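PDB 5Z48: pyrrolidone-carboxylate peptidase from Deinococcus radiodurans R1, which catalyses, as a cysteine peptidase of family C15, the release of an N-terminal pyroglutamyl group from peptides whose second residue is generally not proline. Local coordinates for residues 131-136 / 197-202; 80-85 / 122-127; 106-111 / 153-158. All coordinates share one frame; numbering follows the deposited sequence.

Contact 1 (131-136 / 197-202); sequences AEIPGD and ITRAVR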
ATOM      1  N   ALA B 131      17.154  14.642  14.856  1.00 13.45           N
ATOM      2  CA  ALA B 131      17.670  13.345  15.293  1.00 14.41           C
ATOM      3  C   ALA B 131      17.652  12.284  14.196  1.00 14.88           C
ATOM      4  O   ALA B 131      17.867  11.101  14.496  1.00 13.06           O
ATOM      5  CB  ALA B 131      16.868  12.849  16.504  1.00 13.29           C
ATOM      6  N   GLU B 132      17.387  12.688  12.943  1.00 13.40           N
ATOM      7  CA  GLU B 132      17.348  11.800  11.772  1.00 14.34           C
ATOM      8  C   GLU B 132      16.254  10.742  11.892  1.00 12.10           C
ATOM      9  O   GLU B 132      16.401   9.636  11.366  1.00 13.52           O
ATOM     10  CB  GLU B 132      18.707  11.150  11.498  1.00 16.88           C
ATOM     11  CG  GLU B 132      19.798  12.198  11.253  1.00 21.34           C
ATOM     12  CD  GLU B 132      21.169  11.617  11.050  1.00 34.23           C
ATOM     13  OE1 GLU B 132      22.144  12.408  11.128  1.00 41.21           O
ATOM     14  OE2 GLU B 132      21.310  10.383  10.855  1.00 35.17           O
ATOM     15  N   ILE B 133      15.129  11.119  12.491  1.00 11.08           N
ATOM     16  CA  ILE B 133      13.959  10.242  12.626  1.00 10.34           C
ATOM     17  C   ILE B 133      12.864  10.761  11.702  1.00 14.01           C
ATOM     18  O   ILE B 133      12.340  11.866  11.933  1.00 12.86           O
ATOM     19  CB  ILE B 133      13.464  10.169  14.082  1.00  9.56           C
ATOM     20  CG1 ILE B 133      14.567   9.556  14.953  1.00 12.74           C
ATOM     21  CG2 ILE B 133      12.187   9.312  14.199  1.00 13.55           C
ATOM     22  CD1 ILE B 133      14.284   9.726  16.447  1.00 12.75           C
ATOM     23  N   PRO B 134      12.469   9.991  10.674  1.00 11.41           N
ATOM     24  CA  PRO B 134      11.286  10.340   9.860  1.00 14.41           C
ATOM     25  C   PRO B 134      10.009  10.262  10.679  1.00  9.08           C
ATOM     26  O   PRO B 134       9.852   9.375  11.517  1.00 12.42           O
ATOM     27  CB  PRO B 134      11.272   9.249   8.780  1.00 14.64           C
ATOM     28  CG  PRO B 134      12.553   8.544   8.825  1.00 17.05           C
ATOM     29  CD  PRO B 134      13.125   8.743  10.239  1.00 11.57           C
ATOM     30  N   GLY B 135       9.094  11.218  10.459  1.00  9.86           N
ATOM     31  CA  GLY B 135       7.811  11.170  11.158  1.00 13.63           C
ATOM     32  C   GLY B 135       6.869  12.236  10.650  1.00 12.63           C
ATOM     33  O   GLY B 135       7.232  13.067   9.810  1.00 14.62           O
ATOM     34  N   ASP B 136       5.631  12.198  11.139  1.00 10.88           N
ATOM     35  CA  ASP B 136       4.632  13.138  10.602  1.00 11.51           C
ATOM     36  C   ASP B 136       3.463  13.225  11.572  1.00 10.98           C
ATOM     37  O   ASP B 136       3.396  12.516  12.566  1.00 11.42           O
ATOM     38  CB  ASP B 136       4.149  12.727   9.218  1.00 14.69           C
ATOM     39  CG  ASP B 136       3.749  13.940   8.350  1.00 21.46           C
ATOM     40  OD1 ASP B 136       3.552  15.061   8.880  1.00 18.22           O
ATOM     41  OD2 ASP B 136       3.627  13.760   7.119  1.00 27.27           O
ATOM     42  N   ILE B 197      12.391   2.971  17.995  1.00 10.45           N
ATOM     43  CA  ILE B 197      11.092   3.405  18.531  1.00  9.23           C
ATOM     44  C   ILE B 197      11.277   4.099  19.869  1.00 10.60           C
ATOM     45  O   ILE B 197      10.749   5.200  20.096  1.00 11.76           O
ATOM     46  CB  ILE B 197      10.141   2.201  18.640  1.00 10.80           C
ATOM     47  CG1 ILE B 197       9.819   1.663  17.242  1.00 12.37           C
ATOM     48  CG2 ILE B 197       8.849   2.593  19.367  1.00 12.03           C
ATOM     49  CD1 ILE B 197       9.083   0.290  17.250  1.00 13.01           C
ATOM     50  N   THR B 198      11.996   3.454  20.793  1.00 10.01           N
ATOM     51  CA  THR B 198      12.220   4.078  22.100  1.00 11.48           C
ATOM     52  C   THR B 198      12.901   5.437  21.957  1.00 10.62           C
ATOM     53  O   THR B 198      12.542   6.392  22.666  1.00 10.75           O
ATOM     54  CB  THR B 198      13.052   3.133  22.985  1.00 11.52           C
ATOM     55  OG1 THR B 198      12.294   1.944  23.216  1.00 12.71           O
ATOM     56  CG2 THR B 198      13.408   3.751  24.348  1.00 11.85           C
ATOM     57  N   ARG B 199      13.916   5.527  21.109  1.00 11.38           N
ATOM     58  CA  ARG B 199      14.586   6.803  20.885  1.00 10.86           C
ATOM     59  C   ARG B 199      13.612   7.849  20.356  1.00 10.90           C
ATOM     60  O   ARG B 199      13.677   9.020  20.760  1.00 12.43           O
ATOM     61  CB  ARG B 199      15.752   6.619  19.918  1.00 11.45           C
ATOM     62  CG  ARG B 199      16.639   7.870  19.857  1.00 13.30           C
ATOM     63  CD  ARG B 199      17.908   7.593  19.077  1.00 17.17           C
ATOM     64  NE  ARG B 199      17.657   7.214  17.675  1.00 18.12           N
ATOM     65  CZ  ARG B 199      17.730   8.069  16.642  1.00 19.73           C
ATOM     66  NH1 ARG B 199      18.060   9.352  16.823  1.00 16.24           N
ATOM     67  NH2 ARG B 199      17.522   7.642  15.396  1.00 19.66           N
ATOM     68  N   ALA B 200      12.685   7.458  19.463  1.00 10.57           N
ATOM     69  CA  ALA B 200      11.700   8.418  18.955  1.00  8.59           C
ATOM     70  C   ALA B 200      10.813   8.935  20.073  1.00 11.03           C
ATOM     71  O   ALA B 200      10.480  10.126  20.121  1.00 12.48           O
ATOM     72  CB  ALA B 200      10.849   7.767  17.841  1.00 10.55           C
ATOM     73  N   VAL B 201      10.391   8.048  20.970  1.00 11.35           N
ATOM     74  CA  VAL B 201       9.554   8.481  22.095  1.00 10.08           C
ATOM     75  C   VAL B 201      10.346   9.418  23.003  1.00 10.39           C
ATOM     76  O   VAL B 201       9.821  10.447  23.464  1.00  9.94           O
ATOM     77  CB  VAL B 201       9.014   7.246  22.848  1.00  9.25           C
ATOM     78  CG1 VAL B 201       8.197   7.645  24.076  1.00  9.81           C
ATOM     79  CG2 VAL B 201       8.145   6.431  21.887  1.00  9.50           C
ATOM     80  N   ARG B 202      11.608   9.086  23.257  1.00 11.27           N
ATOM     81  CA  ARG B 202      12.486   9.907  24.099  1.00 10.31           C
ATOM     82  C   ARG B 202      12.661  11.303  23.505  1.00 12.20           C
ATOM     83  O   ARG B 202      12.542  12.315  24.209  1.00 12.06           O
ATOM     84  CB  ARG B 202      13.849   9.234  24.244  1.00  9.76           C
ATOM     85  CG  ARG B 202      14.784  10.059  25.151  1.00 14.70           C
ATOM     86  CD  ARG B 202      16.169   9.479  25.285  1.00 18.33           C
ATOM     87  NE  ARG B 202      17.019  10.338  26.123  1.00 27.77           N
ATOM     88  CZ  ARG B 202      18.006   9.891  26.902  1.00 36.00           C
ATOM     89  NH1 ARG B 202      18.257   8.586  26.966  1.00 37.95           N
ATOM     90  NH2 ARG B 202      18.738  10.742  27.631  1.00 36.36           N
TER
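R199 reaches from helix 194-211 to the C-terminal end of helix 121-130 and lies along I133, the side chains running antiparallel alongside one another. R199 NH1 donates to the backbone O of A131 at 2.9 Å. The bond is nearly straight (N-H...O 170°), the donor sits on a lone pair in the carbonyl plane, and the oxygen in turn lies in the guanidinium plane, so direction is well matched on both partners. I133 covers one face of that guanidinium: I133 CG1 comes within 3.5 Å of R199 NH2, while I133 CD1 sits 3.7 Å above the plane, nearer its margin than its middle. R199 gets there with CG anti to the backbone N (chi1 -169°) and a bend at chi3 that turns the flat end to the loop. The edge bond and the isoleucine over one face together limit its rotation, and a salt bridge from NH2 to E196 gives the charge a second hold. I133 CD1 rests 3.8 Å from A200 CA, and I133 CG2 meets A200 CB at 4.2 Å, an apolar contact beside the guanidinium. Y191 of the second subunit also packs on I133. A131 just precedes E132, the C-prime residue (positive phi) of a Schellman motif that ends helix 121-130, with I133 N bonded back to W128 O and E132 N to R129 O; A131 O is in neither bond. From this turn the chain runs through P134 into strand 135-138, beside strand 80-90, whose V80 touches both I133 and A200.

Contact 2 (80-85 / 122-127); sequences VTLERV and RAILAA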
ATOM      1  N   VAL B  80       6.985   6.852  12.979  1.00 10.87           N
ATOM      2  CA  VAL B  80       6.282   7.442  14.121  1.00 10.69           C
ATOM      3  C   VAL B  80       5.393   8.600  13.673  1.00 10.34           C
ATOM      4  O   VAL B  80       5.769   9.396  12.785  1.00 10.27           O
ATOM      5  CB  VAL B  80       7.268   7.919  15.197  1.00  7.60           C
ATOM      6  CG1 VAL B  80       7.949   6.701  15.860  1.00 11.76           C
ATOM      7  CG2 VAL B  80       8.338   8.881  14.665  1.00  9.57           C
ATOM      8  N   THR B  81       4.219   8.717  14.317  1.00  8.50           N
ATOM      9  CA  THR B  81       3.241   9.751  13.996  1.00  7.43           C
ATOM     10  C   THR B  81       2.646  10.368  15.256  1.00  9.87           C
ATOM     11  O   THR B  81       2.543   9.730  16.313  1.00 12.01           O
ATOM     12  CB  THR B  81       2.068   9.227  13.105  1.00 10.04           C
ATOM     13  OG1 THR B  81       1.495   8.024  13.674  1.00 11.21           O
ATOM     14  CG2 THR B  81       2.575   8.944  11.676  1.00 10.80           C
ATOM     15  N   LEU B  82       2.298  11.652  15.144  1.00  9.24           N
ATOM     16  CA  LEU B  82       1.641  12.407  16.217  1.00  7.90           C
ATOM     17  C   LEU B  82       0.184  12.631  15.833  1.00 10.14           C
ATOM     18  O   LEU B  82      -0.098  13.157  14.738  1.00 10.77           O
ATOM     19  CB  LEU B  82       2.318  13.767  16.422  1.00 10.22           C
ATOM     20  CG  LEU B  82       3.772  13.755  16.797  1.00 13.02           C
ATOM     21  CD1 LEU B  82       4.282  15.188  16.664  1.00 15.18           C
ATOM     22  CD2 LEU B  82       3.934  13.221  18.229  1.00 13.21           C
ATOM     23  N   GLU B  83      -0.755  12.256  16.730  1.00  9.80           N
ATOM     24  CA  GLU B  83      -2.185  12.397  16.446  1.00  9.69           C
ATOM     25  C   GLU B  83      -2.641  13.825  16.650  1.00 10.20           C
ATOM     26  O   GLU B  83      -2.441  14.418  17.724  1.00 12.20           O
ATOM     27  CB  GLU B  83      -3.016  11.453  17.342  1.00 10.51           C
ATOM     28  CG  GLU B  83      -2.700   9.990  17.053  1.00 11.15           C
ATOM     29  CD  GLU B  83      -2.966   9.548  15.624  1.00 10.36           C
ATOM     30  OE1 GLU B  83      -3.669  10.270  14.855  1.00 10.29           O
ATOM     31  OE2 GLU B  83      -2.409   8.469  15.250  1.00 10.86           O
ATOM     32  N   ARG B  84      -3.288  14.393  15.626  1.00  8.24           N
ATOM     33  CA  ARG B  84      -3.787  15.751  15.764  1.00  9.55           C
ATOM     34  C   ARG B  84      -5.043  15.826  16.592  1.00 11.27           C
ATOM     35  O   ARG B  84      -5.294  16.864  17.213  1.00 10.15           O
ATOM     36  CB  ARG B  84      -4.032  16.354  14.372  1.00  9.76           C
ATOM     37  CG  ARG B  84      -4.361  17.863  14.448  1.00 10.27           C
ATOM     38  CD  ARG B  84      -4.725  18.470  13.069  1.00  9.31           C
ATOM     39  NE  ARG B  84      -3.625  18.384  12.103  1.00  9.04           N
ATOM     40  CZ  ARG B  84      -2.710  19.337  11.916  1.00 12.38           C
ATOM     41  NH1 ARG B  84      -2.693  20.432  12.697  1.00 13.54           N
ATOM     42  NH2 ARG B  84      -1.807  19.201  10.933  1.00 12.51           N
ATOM     43  N   VAL B  85      -5.885  14.791  16.549  1.00 10.33           N
ATOM     44  CA  VAL B  85      -7.255  14.921  17.059  1.00  9.68           C
ATOM     45  C   VAL B  85      -7.728  13.599  17.653  1.00 11.30           C
ATOM     46  O   VAL B  85      -7.523  12.517  17.088  1.00 11.68           O
ATOM     47  CB  VAL B  85      -8.187  15.453  15.948  1.00 11.37           C
ATOM     48  CG1 VAL B  85      -8.188  14.503  14.761  1.00 12.04           C
ATOM     49  CG2 VAL B  85      -9.581  15.708  16.487  1.00 13.57           C
ATOM     50  N   ARG B 122       4.687  20.795  15.802  1.00 12.84           N
ATOM     51  CA  ARG B 122       5.779  21.111  14.873  1.00 10.92           C
ATOM     52  C   ARG B 122       7.138  21.055  15.561  1.00 12.37           C
ATOM     53  O   ARG B 122       8.116  20.607  14.941  1.00 12.78           O
ATOM     54  CB  ARG B 122       5.565  22.469  14.200  1.00 14.08           C
ATOM     55  CG  ARG B 122       4.314  22.532  13.311  1.00 15.57           C
ATOM     56  CD  ARG B 122       4.394  21.669  12.048  1.00 14.72           C
ATOM     57  NE  ARG B 122       3.062  21.533  11.412  1.00 15.21           N
ATOM     58  CZ  ARG B 122       2.831  20.739  10.370  1.00 15.74           C
ATOM     59  NH1 ARG B 122       3.823  20.029   9.826  1.00 16.70           N
ATOM     60  NH2 ARG B 122       1.609  20.596   9.889  1.00 14.60           N
ATOM     61  N   ALA B 123       7.216  21.421  16.846  1.00 12.98           N
ATOM     62  CA  ALA B 123       8.483  21.318  17.567  1.00 13.13           C
ATOM     63  C   ALA B 123       8.923  19.868  17.701  1.00 11.88           C
ATOM     64  O   ALA B 123      10.120  19.559  17.637  1.00 12.99           O
ATOM     65  CB  ALA B 123       8.339  21.947  18.942  1.00 12.61           C
ATOM     66  N   ILE B 124       7.969  18.951  17.896  1.00 11.08           N
ATOM     67  CA  ILE B 124       8.349  17.541  17.967  1.00  9.49           C
ATOM     68  C   ILE B 124       8.843  17.043  16.610  1.00 11.87           C
ATOM     69  O   ILE B 124       9.873  16.357  16.533  1.00 10.94           O
ATOM     70  CB  ILE B 124       7.170  16.693  18.478  1.00  9.19           C
ATOM     71  CG1 ILE B 124       6.798  17.082  19.923  1.00  9.84           C
ATOM     72  CG2 ILE B 124       7.520  15.181  18.402  1.00 10.87           C
ATOM     73  CD1 ILE B 124       5.403  16.505  20.360  1.00 10.93           C
ATOM     74  N   LEU B 125       8.117  17.364  15.529  1.00 11.45           N
ATOM     75  CA  LEU B 125       8.580  16.956  14.196  1.00 10.86           C
ATOM     76  C   LEU B 125       9.976  17.470  13.914  1.00 11.60           C
ATOM     77  O   LEU B 125      10.812  16.753  13.340  1.00 11.45           O
ATOM     78  CB  LEU B 125       7.611  17.464  13.121  1.00 11.47           C
ATOM     79  CG  LEU B 125       6.220  16.802  13.107  1.00 13.81           C
ATOM     80  CD1 LEU B 125       5.463  17.248  11.865  1.00 13.47           C
ATOM     81  CD2 LEU B 125       6.163  15.280  13.250  1.00 14.93           C
ATOM     82  N   ALA B 126      10.266  18.699  14.338  1.00 11.70           N
ATOM     83  CA  ALA B 126      11.579  19.277  14.077  1.00 10.64           C
ATOM     84  C   ALA B 126      12.650  18.572  14.901  1.00 11.93           C
ATOM     85  O   ALA B 126      13.764  18.326  14.422  1.00 12.63           O
ATOM     86  CB  ALA B 126      11.586  20.782  14.371  1.00 12.63           C
ATOM     87  N   ALA B 127      12.318  18.230  16.151  1.00 11.49           N
ATOM     88  CA  ALA B 127      13.290  17.503  16.968  1.00 12.26           C
ATOM     89  C   ALA B 127      13.570  16.118  16.391  1.00 12.83           C
ATOM     90  O   ALA B 127      14.727  15.666  16.357  1.00 13.20           O
ATOM     91  CB  ALA B 127      12.778  17.396  18.411  1.00 11.64           C
TER
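L82, on strand 80-90, points its side chain at I124 and L125 of helix 121-130, a helix-on-sheet packing within the alpha/beta/alpha fold of the C15 peptidases. Leucine and isoleucine cross obliquely: L82 CD1 lies 3.7 Å from I124 CG2, and L82 CD2 reaches the same methyl at 4.1 Å, so the leucine fork closes on the branch of I124. L82 CD1 also meets L125 CD2 at 3.9 Å; L125 leaves its helix to one side, and its end comes nearer the strand. With CG anti to its carbonyl carbon (chi1 -60°), L82 presents this fork to the helix, where L121 and W128 extend the apolar surface. Exchanging L82 for an alanine would remove both methyls of the fork and would probably open a gap under I124 and L125, letting their ends shift. The next residue in the strand, E83, makes no contact with 122-127; its OE2 is hydrogen-bonded to H171 ND1, and it is the probable third member of a Cys-His-Glu triad with C146. Where the third subunit arrives, two arginines meet. The chain of R84 bends at chi3 and that of R122 at chi2 (-68°), bringing their guanidinium groups together with planes 50° apart. Acids of the third subunit lie around the pair: D104 bridges to both arginines and D91 to R122, while N139 of the same chain receives R84 NE. These carboxylates probably offset the like charges, for R84 NH2 and R122 NH2 stand 3.8 Å apart, with R122 NH2 near the plane of the R84 guanidinium.

Contact 3 (106-111 / 153-158); sequences PIEPDA and ALHWLR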
ATOM      1  N   PRO B 106     -20.872   7.062  21.086  1.00 17.13           N
ATOM      2  CA  PRO B 106     -20.288   8.283  21.664  1.00 15.23           C
ATOM      3  C   PRO B 106     -19.586   7.980  22.978  1.00 18.21           C
ATOM      4  O   PRO B 106     -20.067   7.199  23.803  1.00 19.94           O
ATOM      5  CB  PRO B 106     -21.493   9.207  21.870  1.00 22.22           C
ATOM      6  CG  PRO B 106     -22.539   8.682  20.829  1.00 25.75           C
ATOM      7  CD  PRO B 106     -22.324   7.177  20.864  1.00 22.50           C
ATOM      8  N   ILE B 107     -18.430   8.617  23.177  1.00 17.97           N
ATOM      9  CA  ILE B 107     -17.671   8.340  24.397  1.00 18.10           C
ATOM     10  C   ILE B 107     -18.344   8.973  25.610  1.00 19.46           C
ATOM     11  O   ILE B 107     -18.436   8.359  26.676  1.00 20.35           O
ATOM     12  CB  ILE B 107     -16.214   8.819  24.234  1.00 15.39           C
ATOM     13  CG1 ILE B 107     -15.480   7.919  23.233  1.00 14.88           C
ATOM     14  CG2 ILE B 107     -15.517   8.856  25.599  1.00 16.87           C
ATOM     15  CD1 ILE B 107     -13.997   8.341  22.920  1.00 15.69           C
ATOM     16  N   GLU B 108     -18.848  10.200  25.460  1.00 19.16           N
ATOM     17  CA  GLU B 108     -19.375  10.959  26.592  1.00 25.01           C
ATOM     18  C   GLU B 108     -20.615  11.721  26.163  1.00 30.07           C
ATOM     19  O   GLU B 108     -20.557  12.498  25.203  1.00 30.64           O
ATOM     20  CB  GLU B 108     -18.299  11.941  27.088  1.00 25.66           C
ATOM     21  CG  GLU B 108     -18.618  12.655  28.359  1.00 35.04           C
ATOM     22  CD  GLU B 108     -18.077  11.914  29.548  1.00 35.35           C
ATOM     23  OE1 GLU B 108     -18.829  11.807  30.522  1.00 40.44           O
ATOM     24  OE2 GLU B 108     -16.913  11.421  29.502  1.00 30.34           O
ATOM     25  N   PRO B 109     -21.746  11.539  26.846  1.00 32.83           N
ATOM     26  CA  PRO B 109     -22.919  12.364  26.542  1.00 34.02           C
ATOM     27  C   PRO B 109     -22.603  13.830  26.813  1.00 32.69           C
ATOM     28  O   PRO B 109     -21.897  14.163  27.768  1.00 36.62           O
ATOM     29  CB  PRO B 109     -23.995  11.823  27.494  1.00 38.34           C
ATOM     30  CG  PRO B 109     -23.218  11.157  28.631  1.00 38.18           C
ATOM     31  CD  PRO B 109     -21.956  10.623  27.985  1.00 34.16           C
ATOM     32  N   ASP B 110     -23.058  14.698  25.913  1.00 34.32           N
ATOM     33  CA  ASP B 110     -23.015  16.147  26.132  1.00 37.94           C
ATOM     34  C   ASP B 110     -21.594  16.681  26.230  1.00 32.02           C
ATOM     35  O   ASP B 110     -21.298  17.518  27.075  1.00 39.14           O
ATOM     36  CB  ASP B 110     -23.815  16.557  27.372  1.00 44.75           C
ATOM     37  CG  ASP B 110     -25.228  16.060  27.332  1.00 53.87           C
ATOM     38  OD1 ASP B 110     -25.842  16.157  26.246  1.00 56.04           O
ATOM     39  OD2 ASP B 110     -25.724  15.568  28.372  1.00 58.15           O
ATOM     40  N   ALA B 111     -20.683  16.134  25.439  1.00 25.28           N
ATOM     41  CA  ALA B 111     -19.307  16.603  25.381  1.00 22.34           C
ATOM     42  C   ALA B 111     -18.937  16.888  23.933  1.00 17.61           C
ATOM     43  O   ALA B 111     -19.668  16.496  23.011  1.00 18.49           O
ATOM     44  CB  ALA B 111     -18.348  15.563  25.997  1.00 21.97           C
ATOM     45  N   ALA B 153      -8.197  11.735  27.943  1.00 12.00           N
ATOM     46  CA  ALA B 153      -7.256  12.582  28.675  1.00 10.96           C
ATOM     47  C   ALA B 153      -7.509  14.060  28.388  1.00 12.30           C
ATOM     48  O   ALA B 153      -7.473  14.889  29.319  1.00 12.36           O
ATOM     49  CB  ALA B 153      -5.822  12.195  28.303  1.00 11.47           C
ATOM     50  N   LEU B 154      -7.746  14.424  27.122  1.00 11.24           N
ATOM     51  CA  LEU B 154      -7.959  15.835  26.805  1.00 11.46           C
ATOM     52  C   LEU B 154      -9.218  16.357  27.487  1.00 12.15           C
ATOM     53  O   LEU B 154      -9.232  17.474  28.013  1.00 13.20           O
ATOM     54  CB  LEU B 154      -8.005  16.016  25.281  1.00 10.84           C
ATOM     55  CG  LEU B 154      -6.661  15.830  24.592  1.00  9.34           C
ATOM     56  CD1 LEU B 154      -6.861  15.644  23.066  1.00 10.06           C
ATOM     57  CD2 LEU B 154      -5.741  17.048  24.843  1.00 11.30           C
ATOM     58  N   HIS B 155     -10.279  15.534  27.514  1.00 12.73           N
ATOM     59  CA  HIS B 155     -11.527  15.920  28.170  1.00 12.14           C
ATOM     60  C   HIS B 155     -11.323  16.106  29.672  1.00 12.41           C
ATOM     61  O   HIS B 155     -11.772  17.113  30.242  1.00 14.63           O
ATOM     62  CB  HIS B 155     -12.579  14.839  27.918  1.00 12.63           C
ATOM     63  CG  HIS B 155     -13.915  15.158  28.513  1.00 14.07           C
ATOM     64  ND1 HIS B 155     -14.709  16.177  28.035  1.00 16.24           N
ATOM     65  CD2 HIS B 155     -14.610  14.575  29.518  1.00 16.61           C
ATOM     66  CE1 HIS B 155     -15.833  16.223  28.735  1.00 19.14           C
ATOM     67  NE2 HIS B 155     -15.799  15.263  29.645  1.00 20.54           N
ATOM     68  N   TRP B 156     -10.672  15.135  30.326  1.00 13.18           N
ATOM     69  CA  TRP B 156     -10.430  15.219  31.769  1.00 14.08           C
ATOM     70  C   TRP B 156      -9.632  16.473  32.103  1.00 13.60           C
ATOM     71  O   TRP B 156      -9.986  17.232  33.014  1.00 14.41           O
ATOM     72  CB  TRP B 156      -9.693  13.948  32.244  1.00 15.21           C
ATOM     73  CG  TRP B 156      -9.599  13.864  33.738  1.00 16.95           C
ATOM     74  CD1 TRP B 156     -10.437  13.176  34.568  1.00 16.21           C
ATOM     75  CD2 TRP B 156      -8.630  14.509  34.584  1.00 17.20           C
ATOM     76  NE1 TRP B 156     -10.049  13.347  35.877  1.00 17.50           N
ATOM     77  CE2 TRP B 156      -8.938  14.146  35.914  1.00 16.45           C
ATOM     78  CE3 TRP B 156      -7.527  15.349  34.340  1.00 15.95           C
ATOM     79  CZ2 TRP B 156      -8.198  14.603  37.012  1.00 19.10           C
ATOM     80  CZ3 TRP B 156      -6.790  15.800  35.423  1.00 15.92           C
ATOM     81  CH2 TRP B 156      -7.134  15.432  36.751  1.00 17.90           C
ATOM     82  N   LEU B 157      -8.556  16.719  31.346  1.00 13.48           N
ATOM     83  CA  LEU B 157      -7.737  17.896  31.609  1.00 11.99           C
ATOM     84  C   LEU B 157      -8.550  19.182  31.467  1.00 12.46           C
ATOM     85  O   LEU B 157      -8.497  20.058  32.338  1.00 14.07           O
ATOM     86  CB  LEU B 157      -6.530  17.903  30.685  1.00 14.05           C
ATOM     87  CG  LEU B 157      -5.432  16.883  31.036  1.00 13.32           C
ATOM     88  CD1 LEU B 157      -4.474  16.801  29.834  1.00 13.65           C
ATOM     89  CD2 LEU B 157      -4.692  17.256  32.323  1.00 15.63           C
ATOM     90  N   ARG B 158      -9.362  19.290  30.406  1.00 13.43           N
ATOM     91  CA  ARG B 158     -10.175  20.487  30.229  1.00 13.57           C
ATOM     92  C   ARG B 158     -11.175  20.643  31.372  1.00 14.36           C
ATOM     93  O   ARG B 158     -11.314  21.727  31.956  1.00 17.39           O
ATOM     94  CB  ARG B 158     -10.884  20.418  28.867  1.00 15.22           C
ATOM     95  CG  ARG B 158     -11.810  21.589  28.567  1.00 23.69           C
ATOM     96  CD  ARG B 158     -11.048  22.879  28.421  1.00 32.67           C
ATOM     97  NE  ARG B 158     -10.010  22.808  27.395  1.00 39.17           N
ATOM     98  CZ  ARG B 158      -9.141  23.789  27.154  1.00 43.08           C
ATOM     99  NH1 ARG B 158      -9.194  24.909  27.873  1.00 47.49           N
ATOM    100  NH2 ARG B 158      -8.213  23.653  26.207  1.00 41.20           N
TER
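A111 closes a type II beta turn running from E108, with D110 at positive phi, and the CA of A111 lies 8.3 Å from the CA of H155 on helix 145-159. The imidazole of H155 bridges the gap, carried toward the turn by a first torsion that sets CG anti to the backbone N (chi1 -178°). H155 CE1 meets A111 CB at 3.8 Å, the methyl approaching the ring obliquely. The other side chain at the turn, E108, comes across H155 at about a right angle, bent at chi2, with the carboxylate plane tilted 21° from the ring. E108 OE2 stands 3.9 Å from H155 CD2 and 4.0 Å from H155 NE2, so the two polar ends are neighbours without a hydrogen bond; if the imidazole were protonated, the carboxylate would probably stabilise its charge. The polar hold on the ring is instead H155 ND1, hydrogen-bonded to Y115 OH. This is a small surface contact, away from the annotated sites. It lays the loop between strands 105-106 and 114-116 over helix 145-159, where I107 also packs on F148 and Y151, while A153 and L154 of that helix touch C167 on strand 167-172.

Contacts 1 and 2 lie on the same side of the chain's centre and share a framework: helix 121-130 passes through the turn at 131-134 into strand 135-138, which pairs with strand 80-90, and D136 bonds by its backbone to V80 and L82. Contact 2 is the buried one, apolar within, with two arginines at the end where the third subunit arrives; contact 1 is partly buried and combines aliphatic packing with a bond from an arginine to a helix-end carbonyl, with the second subunit nearby. Contact 3 belongs to the surface on the other side of the centre from contact 1, about 29 Å away between centres, and meets no other subunit; a histidine beside a turn replaces aliphatic packing there.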